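Local coordinates for protein endonuclease V (Bacillus subtilis, PDB 3GA2) that probably repairs deaminated DNA by cutting at the second phosphodiester bond 3' to a deoxyinosine, using magnesium as cofactor and leaving the lesion in the nicked strand, at residues Ser31-Pro36 with Leu198-Gln203; Val72-His77 with Lys105-Pro110; Lys186-Ser191 with Ser213-Pro218. The protein carries 1 engineered substitution. All blocks are in the same frame, centred on the assembly; numbering follows the deposited sequence.

Interaction 1 of 3, residues Ser31-Pro36 with Leu198-Gln203; sequences SPTIHP and LDSSYQ
Ser200 faces the backbone of Ile34, and this is where the contact is tight. The backbone N of Ile34 donates to Ser200 OG at 2.9 Å, with a nearly straight N-H...O angle of 168°. Ser200 CB is pressed against Ile34 CG2 at 3.5 Å, closer than usual for two carbons, and lies 3.3 Å from Ile34 O. Ile34 holds CG1 anti to its backbone N (chi1 179°), which leaves CG2 as the branch bearing on the serine; its side chain also reaches Ile39, Ile196 and Ile204. A second packed spot is the ring of Pro36, which lies across the base of Gln203, Pro36 CG to Gln203 CB at 3.6 Å. The solvent side is looser. There a bend at chi2 (-55°) carries the amide of Gln203 away from the loop, and the exposed Thr33 lends only CG2, 3.9 Å from Ser200 OG, while its hydroxyl is bonded to Asp197. Asp197 also accepts the N-H of Ser200, so one carboxylate ties loop and helix start. The arrangement is that of a connecting loop, between helix 14-25 and strand 41-52, packed on the outside of helix 198-207, whose Leu198 and Tyr202 rest on the sheet of this RNase H-clan domain.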
ATOM      1  N   SER A  31      -3.662  -5.540  16.308  1.00 23.01           N
ATOM      2  CA  SER A  31      -4.496  -6.491  17.037  1.00 23.35           C
ATOM      3  C   SER A  31      -5.834  -6.814  16.374  1.00 23.30           C
ATOM      4  O   SER A  31      -6.350  -7.923  16.511  1.00 20.41           O
ATOM      5  CB  SER A  31      -4.770  -5.966  18.443  1.00 27.40           C
ATOM      6  OG  SER A  31      -5.614  -4.831  18.386  1.00 27.61           O
ATOM      7  N   PRO A  32      -6.421  -5.849  15.652  1.00 21.98           N
ATOM      8  CA  PRO A  32      -7.708  -6.106  15.002  1.00 16.07           C
ATOM      9  C   PRO A  32      -7.757  -7.352  14.105  1.00 23.79           C
ATOM     10  O   PRO A  32      -6.868  -7.584  13.284  1.00 17.61           O
ATOM     11  CB  PRO A  32      -7.957  -4.813  14.233  1.00 21.70           C
ATOM     12  CG  PRO A  32      -7.320  -3.780  15.127  1.00 18.98           C
ATOM     13  CD  PRO A  32      -6.014  -4.443  15.467  1.00 17.00           C
ATOM     14  N   THR A  33      -8.801  -8.152  14.285  1.00 14.97           N
ATOM     15  CA  THR A  33      -9.000  -9.351  13.487  1.00 18.23           C
ATOM     16  C   THR A  33     -10.164  -9.026  12.562  1.00 19.22           C
ATOM     17  O   THR A  33     -11.210  -8.566  13.014  1.00 22.53           O
ATOM     18  CB  THR A  33      -9.355 -10.580  14.370  1.00 20.63           C
ATOM     19  OG1 THR A  33      -8.217 -10.954  15.151  1.00 24.09           O
ATOM     20  CG2 THR A  33      -9.762 -11.764  13.508  1.00 24.78           C
ATOM     21  N   ILE A  34      -9.983  -9.242  11.266  1.00 16.97           N
ATOM     22  CA  ILE A  34     -11.044  -8.927  10.322  1.00 24.11           C
ATOM     23  C   ILE A  34     -11.200 -10.022   9.285  1.00 17.73           C
ATOM     24  O   ILE A  34     -10.311 -10.254   8.465  1.00 20.65           O
ATOM     25  CB  ILE A  34     -10.779  -7.549   9.648  1.00 22.08           C
ATOM     26  CG1 ILE A  34     -11.877  -7.218   8.639  1.00 23.60           C
ATOM     27  CG2 ILE A  34      -9.424  -7.551   8.984  1.00 36.90           C
ATOM     28  CD1 ILE A  34     -11.727  -7.895   7.298  1.00 29.32           C
ATOM     29  N   HIS A  35     -12.338 -10.705   9.345  1.00 20.61           N
ATOM     30  CA  HIS A  35     -12.631 -11.788   8.418  1.00 21.55           C
ATOM     31  C   HIS A  35     -12.991 -11.257   7.047  1.00 18.50           C
ATOM     32  O   HIS A  35     -13.674 -10.240   6.916  1.00 16.66           O
ATOM     33  CB  HIS A  35     -13.795 -12.644   8.925  1.00 26.72           C
ATOM     34  CG  HIS A  35     -13.485 -13.415  10.166  1.00 36.66           C
ATOM     35  ND1 HIS A  35     -13.464 -12.836  11.417  1.00 44.85           N
ATOM     36  CD2 HIS A  35     -13.171 -14.719  10.350  1.00 45.25           C
ATOM     37  CE1 HIS A  35     -13.152 -13.751  12.318  1.00 40.77           C
ATOM     38  NE2 HIS A  35     -12.968 -14.902  11.696  1.00 38.92           N
ATOM     39  N   PRO A  36     -12.536 -11.954   6.004  1.00 16.30           N
ATOM     40  CA  PRO A  36     -12.796 -11.580   4.617  1.00 14.62           C
ATOM     41  C   PRO A  36     -14.283 -11.432   4.307  1.00 16.95           C
ATOM     42  O   PRO A  36     -14.689 -10.487   3.637  1.00 16.18           O
ATOM     43  CB  PRO A  36     -12.149 -12.715   3.836  1.00 14.11           C
ATOM     44  CG  PRO A  36     -10.994 -13.090   4.704  1.00 16.64           C
ATOM     45  CD  PRO A  36     -11.615 -13.101   6.075  1.00 12.72           C
ATOM     46  N   LEU A 198      -1.734  -9.947  10.947  1.00 12.24           N
ATOM     47  CA  LEU A 198      -1.152 -10.612   9.789  1.00 14.36           C
ATOM     48  C   LEU A 198      -2.070 -11.674   9.198  1.00 12.76           C
ATOM     49  O   LEU A 198      -2.168 -11.817   7.982  1.00 12.07           O
ATOM     50  CB  LEU A 198       0.192 -11.245  10.160  1.00 12.42           C
ATOM     51  CG  LEU A 198       0.965 -11.818   8.968  1.00 22.42           C
ATOM     52  CD1 LEU A 198       1.029 -10.774   7.855  1.00 15.96           C
ATOM     53  CD2 LEU A 198       2.379 -12.224   9.404  1.00 16.08           C
ATOM     54  N   ASP A 199      -2.742 -12.417  10.068  1.00 13.85           N
ATOM     55  CA  ASP A 199      -3.645 -13.463   9.627  1.00 14.45           C
ATOM     56  C   ASP A 199      -4.733 -12.909   8.723  1.00 16.69           C
ATOM     57  O   ASP A 199      -5.017 -13.466   7.665  1.00 16.06           O
ATOM     58  CB  ASP A 199      -4.295 -14.137  10.827  1.00 19.48           C
ATOM     59  CG  ASP A 199      -4.720 -15.540  10.526  1.00 36.97           C
ATOM     60  OD1 ASP A 199      -3.824 -16.401  10.387  1.00 58.75           O
ATOM     61  OD2 ASP A 199      -5.938 -15.794  10.423  1.00 46.81           O
ATOM     62  N   SER A 200      -5.350 -11.811   9.149  1.00 13.81           N
ATOM     63  CA  SER A 200      -6.416 -11.204   8.370  1.00  9.21           C
ATOM     64  C   SER A 200      -5.854 -10.602   7.091  1.00  7.66           C
ATOM     65  O   SER A 200      -6.481 -10.682   6.043  1.00 10.58           O
ATOM     66  CB  SER A 200      -7.129 -10.126   9.189  1.00  6.65           C
ATOM     67  OG  SER A 200      -7.645 -10.666  10.404  1.00 11.98           O
ATOM     68  N   SER A 201      -4.674  -9.992   7.174  1.00 11.63           N
ATOM     69  CA  SER A 201      -4.062  -9.401   5.993  1.00 11.60           C
ATOM     70  C   SER A 201      -3.864 -10.492   4.958  1.00 10.95           C
ATOM     71  O   SER A 201      -4.097 -10.291   3.768  1.00 11.25           O
ATOM     72  CB  SER A 201      -2.712  -8.776   6.344  1.00 11.22           C
ATOM     73  OG  SER A 201      -2.884  -7.642   7.167  1.00 17.25           O
ATOM     74  N   TYR A 202      -3.425 -11.650   5.435  1.00 12.88           N
ATOM     75  CA  TYR A 202      -3.190 -12.804   4.582  1.00 13.26           C
ATOM     76  C   TYR A 202      -4.482 -13.356   3.984  1.00  6.40           C
ATOM     77  O   TYR A 202      -4.543 -13.640   2.789  1.00 12.64           O
ATOM     78  CB  TYR A 202      -2.477 -13.903   5.378  1.00 10.30           C
ATOM     79  CG  TYR A 202      -2.428 -15.238   4.670  1.00 13.98           C
ATOM     80  CD1 TYR A 202      -3.378 -16.224   4.941  1.00 22.80           C
ATOM     81  CD2 TYR A 202      -1.447 -15.513   3.720  1.00 12.20           C
ATOM     82  CE1 TYR A 202      -3.354 -17.451   4.289  1.00 19.35           C
ATOM     83  CE2 TYR A 202      -1.412 -16.741   3.057  1.00 21.61           C
ATOM     84  CZ  TYR A 202      -2.366 -17.704   3.347  1.00 20.77           C
ATOM     85  OH  TYR A 202      -2.327 -18.929   2.711  1.00 16.32           O
ATOM     86  N   GLN A 203      -5.508 -13.505   4.813  1.00 10.70           N
ATOM     87  CA  GLN A 203      -6.790 -14.039   4.353  1.00  8.80           C
ATOM     88  C   GLN A 203      -7.481 -13.130   3.350  1.00 13.36           C
ATOM     89  O   GLN A 203      -8.047 -13.601   2.361  1.00 12.29           O
ATOM     90  CB  GLN A 203      -7.730 -14.276   5.535  1.00  9.67           C
ATOM     91  CG  GLN A 203      -7.318 -15.396   6.477  1.00 16.66           C
ATOM     92  CD  GLN A 203      -7.099 -16.720   5.767  1.00 19.42           C
ATOM     93  OE1 GLN A 203      -7.847 -17.086   4.859  1.00 20.34           O
ATOM     94  NE2 GLN A 203      -6.077 -17.456   6.191  1.00 21.86           N
TER

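Interaction 2 of 3, residues Val72-His77 with Lys105-Pro110; sequences VIEKVH and KLETEP
The carboxylate of Glu74 is gripped by three donors from two neighbouring residues of the loop. Glu74 OE2 receives the backbone N of Glu107 on its syn lone pair at 2.7 Å, with an angle of 167°. Glu74 OE1 takes two bonds from Thr108: the hydroxyl OG1, 2.6 Å away and nearly in line with the C-O bond, and the backbone N at 2.9 Å, on the syn side but 21° out of the carboxylate plane. Bonds at both oxygens fix the rotation of the group. With CG opposite its backbone N (chi1 176°) and the chain extended beyond, Glu74 carries its carboxylate out to the loop. Glu107 brings a second carboxylate nearby, and the three donors probably offset that repulsion. Replacing Glu74 with an alanine would remove all three acceptor bonds and is likely to leave the amides of Glu107 and Thr108 without these mates and the threonine hydroxyl free to turn. Next to this polar grip, Val76 CG2 presses on Leu106 CD2 at a snug 3.5 Å, the two side chains meeting at about a right angle. At the far end Lys105 NZ reaches His77 O, 2.8 Å away. Further out, Ile73 and Glu74 both face Val64 in a classic beta bulge. The loop is part of the beta-alpha-beta crossover from outer strand 72-81 through helix 96-105 to strand 113-116 of this RNase H-like sheet.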
ATOM      1  N   VAL A  72     -16.068  -3.540  -9.636  1.00 15.41           N
ATOM      2  CA  VAL A  72     -15.633  -2.171  -9.391  1.00 14.66           C
ATOM      3  C   VAL A  72     -16.850  -1.281  -9.167  1.00 17.33           C
ATOM      4  O   VAL A  72     -17.765  -1.248  -9.988  1.00 12.83           O
ATOM      5  CB  VAL A  72     -14.822  -1.639 -10.586  1.00 14.94           C
ATOM      6  CG1 VAL A  72     -14.404  -0.205 -10.341  1.00 12.98           C
ATOM      7  CG2 VAL A  72     -13.610  -2.521 -10.812  1.00  9.95           C
ATOM      8  N   ILE A  73     -16.863  -0.564  -8.049  1.00 13.62           N
ATOM      9  CA  ILE A  73     -17.984   0.312  -7.750  1.00 17.80           C
ATOM     10  C   ILE A  73     -17.606   1.778  -7.794  1.00  9.77           C
ATOM     11  O   ILE A  73     -18.472   2.642  -7.895  1.00 13.60           O
ATOM     12  CB  ILE A  73     -18.599  -0.009  -6.370  1.00 14.61           C
ATOM     13  CG1 ILE A  73     -17.542   0.135  -5.275  1.00 17.89           C
ATOM     14  CG2 ILE A  73     -19.177  -1.408  -6.392  1.00 12.16           C
ATOM     15  CD1 ILE A  73     -18.050  -0.207  -3.889  1.00 16.58           C
ATOM     16  N   GLU A  74     -16.314   2.067  -7.715  1.00 15.57           N
ATOM     17  CA  GLU A  74     -15.864   3.450  -7.755  1.00  7.98           C
ATOM     18  C   GLU A  74     -14.386   3.570  -8.124  1.00 15.08           C
ATOM     19  O   GLU A  74     -13.564   2.726  -7.763  1.00 14.93           O
ATOM     20  CB  GLU A  74     -16.126   4.130  -6.399  1.00 14.74           C
ATOM     21  CG  GLU A  74     -15.595   5.562  -6.306  1.00 14.58           C
ATOM     22  CD  GLU A  74     -16.024   6.284  -5.038  1.00 19.89           C
ATOM     23  OE1 GLU A  74     -15.948   5.689  -3.940  1.00 24.22           O
ATOM     24  OE2 GLU A  74     -16.426   7.461  -5.134  1.00 18.92           O
ATOM     25  N   LYS A  75     -14.062   4.627  -8.859  1.00 17.17           N
ATOM     26  CA  LYS A  75     -12.687   4.886  -9.258  1.00 16.25           C
ATOM     27  C   LYS A  75     -12.415   6.379  -9.151  1.00 13.79           C
ATOM     28  O   LYS A  75     -13.217   7.200  -9.599  1.00 13.72           O
ATOM     29  CB  LYS A  75     -12.430   4.411 -10.695  1.00 21.90           C
ATOM     30  CG  LYS A  75     -12.566   2.910 -10.878  1.00 28.66           C
ATOM     31  CD  LYS A  75     -11.877   2.419 -12.141  1.00 37.70           C
ATOM     32  CE  LYS A  75     -12.521   2.970 -13.394  1.00 45.11           C
ATOM     33  NZ  LYS A  75     -11.850   2.454 -14.619  1.00 47.40           N
ATOM     34  N   VAL A  76     -11.299   6.729  -8.526  1.00  8.05           N
ATOM     35  CA  VAL A  76     -10.912   8.127  -8.374  1.00 11.02           C
ATOM     36  C   VAL A  76      -9.418   8.225  -8.565  1.00  9.46           C
ATOM     37  O   VAL A  76      -8.712   7.219  -8.522  1.00 14.58           O
ATOM     38  CB  VAL A  76     -11.242   8.684  -6.963  1.00 15.99           C
ATOM     39  CG1 VAL A  76     -12.742   8.711  -6.745  1.00  5.79           C
ATOM     40  CG2 VAL A  76     -10.550   7.840  -5.893  1.00 16.47           C
ATOM     41  N   HIS A  77      -8.926   9.435  -8.779  1.00  8.88           N
ATOM     42  CA  HIS A  77      -7.500   9.604  -8.943  1.00 16.07           C
ATOM     43  C   HIS A  77      -7.098  11.016  -8.573  1.00 19.30           C
ATOM     44  O   HIS A  77      -7.922  11.929  -8.533  1.00 19.05           O
ATOM     45  CB  HIS A  77      -7.074   9.285 -10.380  1.00  9.92           C
ATOM     46  CG  HIS A  77      -7.511  10.303 -11.382  1.00 12.22           C
ATOM     47  ND1 HIS A  77      -6.856  11.503 -11.558  1.00 13.79           N
ATOM     48  CD2 HIS A  77      -8.558  10.317 -12.238  1.00 13.18           C
ATOM     49  CE1 HIS A  77      -7.481  12.212 -12.478  1.00 17.66           C
ATOM     50  NE2 HIS A  77      -8.521  11.515 -12.907  1.00 21.47           N
ATOM     51  N   LYS A 105     -11.781  12.220  -2.505  1.00 16.75           N
ATOM     52  CA  LYS A 105     -12.735  12.237  -3.602  1.00 13.40           C
ATOM     53  C   LYS A 105     -13.707  11.062  -3.536  1.00 14.08           C
ATOM     54  O   LYS A 105     -14.735  11.066  -4.208  1.00 13.89           O
ATOM     55  CB  LYS A 105     -11.988  12.222  -4.936  1.00 15.17           C
ATOM     56  CG  LYS A 105     -11.081  13.428  -5.159  1.00 14.15           C
ATOM     57  CD  LYS A 105     -10.363  13.317  -6.491  1.00 14.26           C
ATOM     58  CE  LYS A 105      -9.566  14.568  -6.810  1.00 21.25           C
ATOM     59  NZ  LYS A 105      -9.049  14.520  -8.209  1.00 20.37           N
ATOM     60  N   LEU A 106     -13.382  10.062  -2.720  1.00 11.20           N
ATOM     61  CA  LEU A 106     -14.223   8.875  -2.576  1.00 12.77           C
ATOM     62  C   LEU A 106     -15.631   9.121  -2.032  1.00 18.98           C
ATOM     63  O   LEU A 106     -15.805   9.761  -0.992  1.00 12.96           O
ATOM     64  CB  LEU A 106     -13.533   7.854  -1.666  1.00 12.34           C
ATOM     65  CG  LEU A 106     -12.244   7.203  -2.175  1.00 16.98           C
ATOM     66  CD1 LEU A 106     -11.657   6.312  -1.089  1.00 12.29           C
ATOM     67  CD2 LEU A 106     -12.542   6.389  -3.430  1.00 10.56           C
ATOM     68  N   GLU A 107     -16.634   8.602  -2.733  1.00 14.36           N
ATOM     69  CA  GLU A 107     -18.010   8.737  -2.275  1.00 19.70           C
ATOM     70  C   GLU A 107     -18.286   7.543  -1.365  1.00 19.85           C
ATOM     71  O   GLU A 107     -19.102   7.621  -0.446  1.00 22.10           O
ATOM     72  CB  GLU A 107     -19.000   8.741  -3.448  1.00 12.99           C
ATOM     73  CG  GLU A 107     -18.926   9.979  -4.340  1.00 19.84           C
ATOM     74  CD  GLU A 107     -20.106  10.086  -5.293  1.00 18.22           C
ATOM     75  OE1 GLU A 107     -20.464   9.073  -5.921  1.00 22.34           O
ATOM     76  OE2 GLU A 107     -20.675  11.187  -5.421  1.00 29.27           O
ATOM     77  N   THR A 108     -17.597   6.435  -1.623  1.00 14.53           N
ATOM     78  CA  THR A 108     -17.769   5.241  -0.804  1.00 14.94           C
ATOM     79  C   THR A 108     -16.834   5.313   0.399  1.00 15.37           C
ATOM     80  O   THR A 108     -16.027   6.233   0.517  1.00 14.22           O
ATOM     81  CB  THR A 108     -17.453   3.958  -1.586  1.00 12.00           C
ATOM     82  OG1 THR A 108     -16.071   3.951  -1.963  1.00 14.95           O
ATOM     83  CG2 THR A 108     -18.323   3.870  -2.831  1.00 22.85           C
ATOM     84  N   GLU A 109     -16.954   4.344   1.295  1.00 14.19           N
ATOM     85  CA  GLU A 109     -16.114   4.295   2.483  1.00 19.15           C
ATOM     86  C   GLU A 109     -15.534   2.888   2.552  1.00 14.78           C
ATOM     87  O   GLU A 109     -16.086   2.014   3.214  1.00 16.32           O
ATOM     88  CB  GLU A 109     -16.949   4.589   3.740  1.00 20.32           C
ATOM     89  CG  GLU A 109     -16.121   4.786   5.012  1.00 27.08           C
ATOM     90  CD  GLU A 109     -16.979   5.076   6.244  1.00 35.72           C
ATOM     91  OE1 GLU A 109     -17.872   5.947   6.159  1.00 36.37           O
ATOM     92  OE2 GLU A 109     -16.750   4.446   7.299  1.00 25.60           O
ATOM     93  N   PRO A 110     -14.414   2.648   1.855  1.00 10.85           N
ATOM     94  CA  PRO A 110     -13.809   1.314   1.872  1.00 10.43           C
ATOM     95  C   PRO A 110     -13.506   0.831   3.281  1.00 13.28           C
ATOM     96  O   PRO A 110     -13.042   1.607   4.119  1.00  9.86           O
ATOM     97  CB  PRO A 110     -12.542   1.498   1.040  1.00 15.32           C
ATOM     98  CG  PRO A 110     -12.934   2.588   0.067  1.00 17.93           C
ATOM     99  CD  PRO A 110     -13.665   3.559   0.973  1.00 12.11           C
TER

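Interaction 3 of 3, residues Lys186-Ser191 with Ser213-Pro218; sequences KPIFLS and SRLPIP
Arg214 runs alongside Ile188 in the opposite direction, its methylenes lying against the isoleucine, with Arg214 CD 3.9 Å from Ile188 CG2. The same Ile188 CG2 sits 3.4 Å from Arg214 O, a carbonyl hydrogen-bonded to the hydroxyl of Thr181. With chi1 of Ile188 at 54°, CG1 lies between backbone N and carbonyl carbon, and CG2, opposite the carbonyl carbon, is the branch turned to Arg214 and Leu215; Ile188 CG2 meets Leu215 CD2 at 4.1 Å. Beyond CG the arginine is extended out to NE and passes the backbone of Lys186 closely, Arg214 CD coming within 3.1 Å of Lys186 O. Its guanidinium then reaches Pro187 O, which lies at the edge of the group near its plane. The bond from Arg214 NH1 to Pro187 O, at 3.1 Å, is weak, being bent to 122°, but NH1 also bonds to the carbonyl of Lys145. Lys186 slants across the arginine, Lys186 CD standing 3.5 Å from Arg214 NH1. The two positive ends remain close together; the ammonium of Lys186 makes a weak bond to that same Lys145 carbonyl, which probably eases their repulsion. The loop leading from helix 198-207 into helix 217-235, with Pro216 at the N-cap, thus packs on the start of strand 188-194. The side chain of Leu215 lies about 5 Å from that of Asp116 and about 6 Å from that of Asp46, two predicted magnesium ligands, consistent with a place beside the active site.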
ATOM      1  N   LYS A 186       6.907 -15.098  -9.475  1.00 26.05           N
ATOM      2  CA  LYS A 186       7.501 -14.361  -8.361  1.00 17.86           C
ATOM      3  C   LYS A 186       6.487 -14.058  -7.269  1.00 15.33           C
ATOM      4  O   LYS A 186       5.391 -13.574  -7.537  1.00 18.22           O
ATOM      5  CB  LYS A 186       8.117 -13.049  -8.851  1.00 16.35           C
ATOM      6  CG  LYS A 186       8.887 -12.279  -7.780  1.00 17.07           C
ATOM      7  CD  LYS A 186       9.492 -11.013  -8.368  1.00 19.94           C
ATOM      8  CE  LYS A 186      10.333 -10.250  -7.361  1.00 17.88           C
ATOM      9  NZ  LYS A 186      10.874  -8.995  -7.964  1.00 13.07           N
ATOM     10  N   PRO A 187       6.842 -14.334  -6.012  1.00  7.68           N
ATOM     11  CA  PRO A 187       5.905 -14.062  -4.924  1.00 21.47           C
ATOM     12  C   PRO A 187       5.823 -12.575  -4.607  1.00 19.74           C
ATOM     13  O   PRO A 187       6.613 -11.775  -5.113  1.00 20.25           O
ATOM     14  CB  PRO A 187       6.485 -14.872  -3.769  1.00 20.01           C
ATOM     15  CG  PRO A 187       7.956 -14.776  -4.017  1.00 24.56           C
ATOM     16  CD  PRO A 187       8.062 -14.989  -5.509  1.00 17.85           C
ATOM     17  N   ILE A 188       4.843 -12.205  -3.795  1.00 14.43           N
ATOM     18  CA  ILE A 188       4.703 -10.818  -3.390  1.00 10.34           C
ATOM     19  C   ILE A 188       5.085 -10.767  -1.918  1.00 17.41           C
ATOM     20  O   ILE A 188       5.217 -11.803  -1.265  1.00 10.12           O
ATOM     21  CB  ILE A 188       3.265 -10.299  -3.561  1.00 14.18           C
ATOM     22  CG1 ILE A 188       2.284 -11.212  -2.824  1.00 16.76           C
ATOM     23  CG2 ILE A 188       2.929 -10.183  -5.044  1.00 13.76           C
ATOM     24  CD1 ILE A 188       0.961 -10.558  -2.533  1.00 24.47           C
ATOM     25  N   PHE A 189       5.268  -9.560  -1.399  1.00 13.66           N
ATOM     26  CA  PHE A 189       5.645  -9.401  -0.012  1.00 10.22           C
ATOM     27  C   PHE A 189       4.574  -8.682   0.768  1.00  8.37           C
ATOM     28  O   PHE A 189       4.323  -7.500   0.585  1.00  6.20           O
ATOM     29  CB  PHE A 189       6.999  -8.708   0.052  1.00  8.60           C
ATOM     30  CG  PHE A 189       8.044  -9.451  -0.699  1.00 13.50           C
ATOM     31  CD1 PHE A 189       8.316  -9.140  -2.030  1.00 12.05           C
ATOM     32  CD2 PHE A 189       8.658 -10.559  -0.128  1.00  9.40           C
ATOM     33  CE1 PHE A 189       9.179  -9.928  -2.783  1.00 15.05           C
ATOM     34  CE2 PHE A 189       9.523 -11.356  -0.873  1.00 13.48           C
ATOM     35  CZ  PHE A 189       9.781 -11.041  -2.206  1.00 11.76           C
ATOM     36  N   LEU A 190       3.946  -9.452   1.644  1.00  8.29           N
ATOM     37  CA  LEU A 190       2.836  -9.010   2.457  1.00  8.57           C
ATOM     38  C   LEU A 190       3.192  -8.531   3.841  1.00  4.59           C
ATOM     39  O   LEU A 190       3.986  -9.157   4.544  1.00  8.64           O
ATOM     40  CB  LEU A 190       1.839 -10.161   2.591  1.00  1.74           C
ATOM     41  CG  LEU A 190       0.624  -9.935   3.503  1.00  9.85           C
ATOM     42  CD1 LEU A 190      -0.418  -9.126   2.742  1.00  7.71           C
ATOM     43  CD2 LEU A 190       0.020 -11.283   3.927  1.00  9.29           C
ATOM     44  N   SER A 191       2.582  -7.422   4.232  1.00  6.43           N
ATOM     45  CA  SER A 191       2.782  -6.886   5.567  1.00  9.22           C
ATOM     46  C   SER A 191       1.504  -6.197   5.982  1.00 11.93           C
ATOM     47  O   SER A 191       0.738  -5.717   5.144  1.00 14.21           O
ATOM     48  CB  SER A 191       3.947  -5.889   5.611  1.00  4.08           C
ATOM     49  OG  SER A 191       3.681  -4.729   4.851  1.00  9.25           O
ATOM     50  N   SER A 213      -2.878 -12.753 -12.116  1.00 28.67           N
ATOM     51  CA  SER A 213      -1.792 -11.896 -11.655  1.00 32.00           C
ATOM     52  C   SER A 213      -1.419 -12.239 -10.223  1.00 28.04           C
ATOM     53  O   SER A 213      -2.186 -12.884  -9.505  1.00 27.58           O
ATOM     54  CB  SER A 213      -2.200 -10.426 -11.724  1.00 30.72           C
ATOM     55  OG  SER A 213      -2.462 -10.040 -13.061  1.00 59.74           O
ATOM     56  N   ARG A 214      -0.238 -11.809  -9.804  1.00 16.77           N
ATOM     57  CA  ARG A 214       0.203 -12.080  -8.442  1.00 22.45           C
ATOM     58  C   ARG A 214      -0.283 -10.984  -7.497  1.00 17.36           C
ATOM     59  O   ARG A 214      -0.082 -11.065  -6.287  1.00 13.16           O
ATOM     60  CB  ARG A 214       1.726 -12.171  -8.385  1.00 21.44           C
ATOM     61  CG  ARG A 214       2.439 -10.950  -8.915  1.00 16.77           C
ATOM     62  CD  ARG A 214       3.942 -11.092  -8.745  1.00 21.12           C
ATOM     63  NE  ARG A 214       4.648  -9.915  -9.243  1.00 21.95           N
ATOM     64  CZ  ARG A 214       5.720  -9.391  -8.664  1.00 18.75           C
ATOM     65  NH1 ARG A 214       6.218  -9.935  -7.558  1.00 16.96           N
ATOM     66  NH2 ARG A 214       6.290  -8.321  -9.190  1.00 12.84           N
ATOM     67  N   LEU A 215      -0.921  -9.961  -8.053  1.00  7.85           N
ATOM     68  CA  LEU A 215      -1.435  -8.872  -7.239  1.00 18.14           C
ATOM     69  C   LEU A 215      -2.923  -9.046  -7.006  1.00 14.92           C
ATOM     70  O   LEU A 215      -3.664  -9.396  -7.921  1.00 16.15           O
ATOM     71  CB  LEU A 215      -1.215  -7.523  -7.926  1.00 15.67           C
ATOM     72  CG  LEU A 215       0.215  -7.148  -8.298  1.00 27.44           C
ATOM     73  CD1 LEU A 215       0.187  -5.792  -8.978  1.00 22.55           C
ATOM     74  CD2 LEU A 215       1.103  -7.111  -7.059  1.00 21.66           C
ATOM     75  N   PRO A 216      -3.385  -8.803  -5.772  1.00 17.74           N
ATOM     76  CA  PRO A 216      -4.821  -8.949  -5.506  1.00 11.90           C
ATOM     77  C   PRO A 216      -5.638  -8.057  -6.434  1.00 12.47           C
ATOM     78  O   PRO A 216      -5.194  -6.973  -6.808  1.00 19.98           O
ATOM     79  CB  PRO A 216      -4.946  -8.576  -4.025  1.00 12.25           C
ATOM     80  CG  PRO A 216      -3.732  -7.722  -3.761  1.00 22.87           C
ATOM     81  CD  PRO A 216      -2.651  -8.385  -4.566  1.00 10.34           C
ATOM     82  N   ILE A 217      -6.829  -8.521  -6.808  1.00 13.64           N
ATOM     83  CA  ILE A 217      -7.699  -7.790  -7.728  1.00 15.43           C
ATOM     84  C   ILE A 217      -7.697  -6.267  -7.596  1.00 17.22           C
ATOM     85  O   ILE A 217      -7.420  -5.568  -8.563  1.00 12.34           O
ATOM     86  CB  ILE A 217      -9.158  -8.297  -7.639  1.00 17.89           C
ATOM     87  CG1 ILE A 217      -9.218  -9.767  -8.061  1.00 27.71           C
ATOM     88  CG2 ILE A 217     -10.055  -7.486  -8.555  1.00 16.27           C
ATOM     89  CD1 ILE A 217     -10.558 -10.423  -7.783  1.00 28.47           C
ATOM     90  N   PRO A 218      -8.006  -5.731  -6.403  1.00 21.16           N
ATOM     91  CA  PRO A 218      -8.028  -4.275  -6.204  1.00 19.68           C
ATOM     92  C   PRO A 218      -6.724  -3.578  -6.597  1.00 16.09           C
ATOM     93  O   PRO A 218      -6.744  -2.547  -7.268  1.00 15.23           O
ATOM     94  CB  PRO A 218      -8.311  -4.135  -4.711  1.00 15.62           C
ATOM     95  CG  PRO A 218      -9.111  -5.348  -4.407  1.00 21.81           C
ATOM     96  CD  PRO A 218      -8.369  -6.426  -5.157  1.00 14.36           C
TER

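In the fold
Interactions 1 and 2 lie near the surface, their centres each about 16 Å from the centre of the chain, whereas interaction 3 is partly buried and nearer the predicted metal site. Interactions 2 and 3 both reach the same sheet, at an outermost strand and at an inner one, without touching each other. Interactions 1 and 3 do touch: Leu190 packs against Leu198 and Tyr202, joining strand 188-194 to the helix that follows it. The chemistry changes with place. A carboxylate bound by loop donors dominates at the sheet edge, one serine-to-backbone bond with small apolar contacts serves the outer helix, and the inner contact relies on aliphatic packing and a long arginine.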